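Local atomic coordinates of uncharacterized protein (Bacteroides ovatus, PDB entry 4E6F), a protein that is of unknown function but belongs to the DUF4468 family, whose domain has a TBP-like fold. Residues K29-P34 with V168-P173. Residues are numbered along the deposited sequence; the frame is centred on the assembly and turned at random. Where two conformers were deposited one is given.
Sequences KEFQIP and VAFGAP
I33, just past the end of strand 24-32, faces F170 at the C-terminal end of helix 149-169, with their CA atoms 7.6 Å apart and no hydrogen bond joining the two backbones. The helix finishes in a Schellman motif: G171 takes a positive phi, and its N bonds back to V168 O at 3.0 Å, which turns the chain off the helix directly after F170. The F170 ring carries the contact. Its CG lies anti to the carbonyl carbon, beside the backbone N (chi1 -74°), which sets the ring beneath I33. In the conformer described, one of two for I33, the CG1-CD1 bond lies across the middle of one ring face, CG1 shifted toward CD1 of F170 and I33 CD1 toward CZ. This provisional CH-pi contact puts I33 CD1 3.8 Å from the F170 centroid, 14° off the normal. I33 CD1 is 3.7 Å from F170 CZ. F31 comes in obliquely, its CB 4.1 Å from F170 CE2, the ring planes at 44°. The helix end thus meets the antiparallel sheet of the TBP-like DUF4468 domain at strand 24-32, where F170 also touches T44 and M45 of helix 38-54 and C108 of strand 107-119, while F31 packs on V166 and A167. Trimming F170 to an alanine is likely to leave I33 CD1 and F31 CB without their aromatic partner and open a gap beside M45. The contact is small, apolar and at the surface, with no hydrogen bond to fix its direction.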
ATOM      1  N   LYS A  29       5.085  -1.799   7.208  1.00 15.36           N
ATOM      2  CA  LYS A  29       6.363  -2.484   7.184  1.00 14.85           C
ATOM      3  C   LYS A  29       7.362  -1.641   7.895  1.00 16.80           C
ATOM      4  O   LYS A  29       7.428  -0.411   7.694  1.00 15.43           O
ATOM      5  CB  LYS A  29       6.835  -2.784   5.749  1.00 16.94           C
ATOM      6  CG  LYS A  29       8.084  -3.705   5.653  1.00 26.53           C
ATOM      7  CD  LYS A  29       7.737  -5.162   5.781  1.00 34.07           C
ATOM      8  CE  LYS A  29       7.208  -5.745   4.497  1.00 48.63           C
ATOM      9  NZ  LYS A  29       6.702  -7.127   4.687  1.00 55.76           N
ATOM     10  N   GLU A  30       8.150  -2.303   8.740  1.00 16.45           N
ATOM     11  CA  GLU A  30       9.238  -1.649   9.438  0.70 16.90           C
ATOM     12  C   GLU A  30      10.529  -1.947   8.709  1.00 18.64           C
ATOM     13  O   GLU A  30      10.710  -3.070   8.175  1.00 17.84           O
ATOM     14  CB  GLU A  30       9.368  -2.119  10.893  0.70 19.17           C
ATOM     15  CG  GLU A  30       8.264  -1.651  11.823  0.70 30.17           C
ATOM     16  CD  GLU A  30       8.322  -2.208  13.233  0.70 48.21           C
ATOM     17  OE1 GLU A  30       8.968  -3.261  13.443  0.70 37.45           O
ATOM     18  OE2 GLU A  30       7.700  -1.596  14.132  0.70 43.72           O
ATOM     19  N   PHE A  31      11.427  -0.976   8.702  1.00 14.22           N
ATOM     20  CA  PHE A  31      12.734  -1.147   8.065  1.00 14.61           C
ATOM     21  C   PHE A  31      13.800  -0.830   9.079  1.00 16.12           C
ATOM     22  O   PHE A  31      13.697   0.185   9.797  1.00 15.83           O
ATOM     23  CB  PHE A  31      12.875  -0.203   6.841  1.00 15.18           C
ATOM     24  CG  PHE A  31      11.857  -0.497   5.770  1.00 15.24           C
ATOM     25  CD1 PHE A  31      10.563   0.022   5.855  1.00 17.04           C
ATOM     26  CD2 PHE A  31      12.167  -1.344   4.710  1.00 17.43           C
ATOM     27  CE1 PHE A  31       9.597  -0.314   4.903  1.00 16.64           C
ATOM     28  CE2 PHE A  31      11.202  -1.651   3.736  1.00 18.70           C
ATOM     29  CZ  PHE A  31       9.926  -1.167   3.861  1.00 16.87           C
ATOM     30  N   GLN A  32      14.814  -1.719   9.164  1.00 14.30           N
ATOM     31  CA  GLN A  32      15.954  -1.504  10.036  1.00 14.72           C
ATOM     32  C   GLN A  32      17.110  -1.022   9.202  1.00 16.86           C
ATOM     33  O   GLN A  32      17.595  -1.782   8.358  1.00 17.61           O
ATOM     34  CB  GLN A  32      16.342  -2.810  10.749  1.00 16.03           C
ATOM     35  CG  GLN A  32      15.285  -3.383  11.676  1.00 19.63           C
ATOM     36  CD  GLN A  32      15.274  -2.625  12.994  1.00 38.96           C
ATOM     37  OE1 GLN A  32      16.301  -2.465  13.679  1.00 36.29           O
ATOM     38  NE2 GLN A  32      14.109  -2.151  13.373  1.00 32.47           N
ATOM     39  N   ILE A  33      17.536   0.232   9.431  1.00 15.03           N
ATOM     40  CA  ILE A  33      18.664   0.867   8.741  0.70 17.42           C
ATOM     41  C   ILE A  33      19.564   1.390   9.864  1.00 18.28           C
ATOM     42  O   ILE A  33      19.640   2.602  10.107  1.00 17.69           O
ATOM     43  CB  ILE A  33      18.177   1.969   7.742  0.70 21.35           C
ATOM     44  CG1 ILE A  33      16.797   1.644   7.107  0.70 22.31           C
ATOM     45  CG2 ILE A  33      19.185   2.096   6.659  0.70 25.20           C
ATOM     46  CD1 ILE A  33      15.629   2.433   7.700  0.70 25.60           C
ATOM     47  N   PRO A  34      20.157   0.457  10.655  1.00 16.78           N
ATOM     48  CA  PRO A  34      20.832   0.863  11.889  1.00 17.44           C
ATOM     49  C   PRO A  34      21.951   1.869  11.807  1.00 22.79           C
ATOM     50  O   PRO A  34      22.168   2.599  12.784  1.00 23.42           O
ATOM     51  CB  PRO A  34      21.313  -0.463  12.485  1.00 19.20           C
ATOM     52  CG  PRO A  34      21.350  -1.425  11.344  1.00 21.38           C
ATOM     53  CD  PRO A  34      20.143  -1.015  10.536  1.00 17.53           C
ATOM     54  N   VAL A 168      14.265  -0.907  -1.689  1.00 18.54           N
ATOM     55  CA  VAL A 168      15.184  -0.529  -2.783  1.00 19.51           C
ATOM     56  C   VAL A 168      15.714   0.904  -2.542  1.00 21.93           C
ATOM     57  O   VAL A 168      16.908   1.163  -2.749  1.00 21.69           O
ATOM     58  CB  VAL A 168      14.507  -0.684  -4.180  1.00 23.73           C
ATOM     59  CG1 VAL A 168      15.386  -0.126  -5.304  1.00 24.55           C
ATOM     60  CG2 VAL A 168      14.165  -2.146  -4.451  1.00 23.81           C
ATOM     61  N   ALA A 169      14.842   1.819  -2.069  1.00 18.06           N
ATOM     62  CA  ALA A 169      15.293   3.177  -1.757  1.00 17.99           C
ATOM     63  C   ALA A 169      16.365   3.159  -0.646  1.00 21.52           C
ATOM     64  O   ALA A 169      17.229   4.042  -0.616  1.00 21.87           O
ATOM     65  CB  ALA A 169      14.117   4.045  -1.334  1.00 17.98           C
ATOM     66  N   PHE A 170      16.312   2.145   0.253  1.00 17.14           N
ATOM     67  CA  PHE A 170      17.305   2.027   1.329  1.00 18.29           C
ATOM     68  C   PHE A 170      18.519   1.194   0.913  1.00 25.93           C
ATOM     69  O   PHE A 170      19.417   0.994   1.736  1.00 27.57           O
ATOM     70  CB  PHE A 170      16.663   1.460   2.611  1.00 18.52           C
ATOM     71  CG  PHE A 170      15.783   2.445   3.361  1.00 17.20           C
ATOM     72  CD1 PHE A 170      16.294   3.669   3.805  1.00 19.49           C
ATOM     73  CD2 PHE A 170      14.469   2.125   3.673  1.00 16.93           C
ATOM     74  CE1 PHE A 170      15.485   4.575   4.504  1.00 19.04           C
ATOM     75  CE2 PHE A 170      13.664   3.016   4.402  1.00 17.89           C
ATOM     76  CZ  PHE A 170      14.182   4.236   4.810  1.00 17.24           C
ATOM     77  N   GLY A 171      18.570   0.757  -0.344  1.00 21.70           N
ATOM     78  CA  GLY A 171      19.748   0.066  -0.878  1.00 22.55           C
ATOM     79  C   GLY A 171      19.589  -1.395  -1.212  1.00 24.41           C
ATOM     80  O   GLY A 171      20.537  -2.004  -1.724  1.00 25.60           O
ATOM     81  N   ALA A 172      18.402  -1.986  -0.945  1.00 20.09           N
ATOM     82  CA  ALA A 172      18.201  -3.410  -1.234  1.00 21.44           C
ATOM     83  C   ALA A 172      18.241  -3.674  -2.751  1.00 26.08           C
ATOM     84  O   ALA A 172      17.753  -2.839  -3.525  1.00 23.99           O
ATOM     85  CB  ALA A 172      16.865  -3.886  -0.664  1.00 21.12           C
ATOM     86  N   PRO A 173      18.802  -4.813  -3.199  1.00 26.20           N
ATOM     87  CA  PRO A 173      18.736  -5.119  -4.640  1.00 27.12           C
ATOM     88  C   PRO A 173      17.278  -5.342  -5.065  1.00 29.30           C
ATOM     89  O   PRO A 173      16.485  -5.929  -4.311  1.00 28.82           O
ATOM     90  CB  PRO A 173      19.587  -6.382  -4.779  1.00 30.27           C
ATOM     91  CG  PRO A 173      19.580  -7.019  -3.428  1.00 34.67           C
ATOM     92  CD  PRO A 173      19.440  -5.907  -2.426  1.00 28.74           C
TER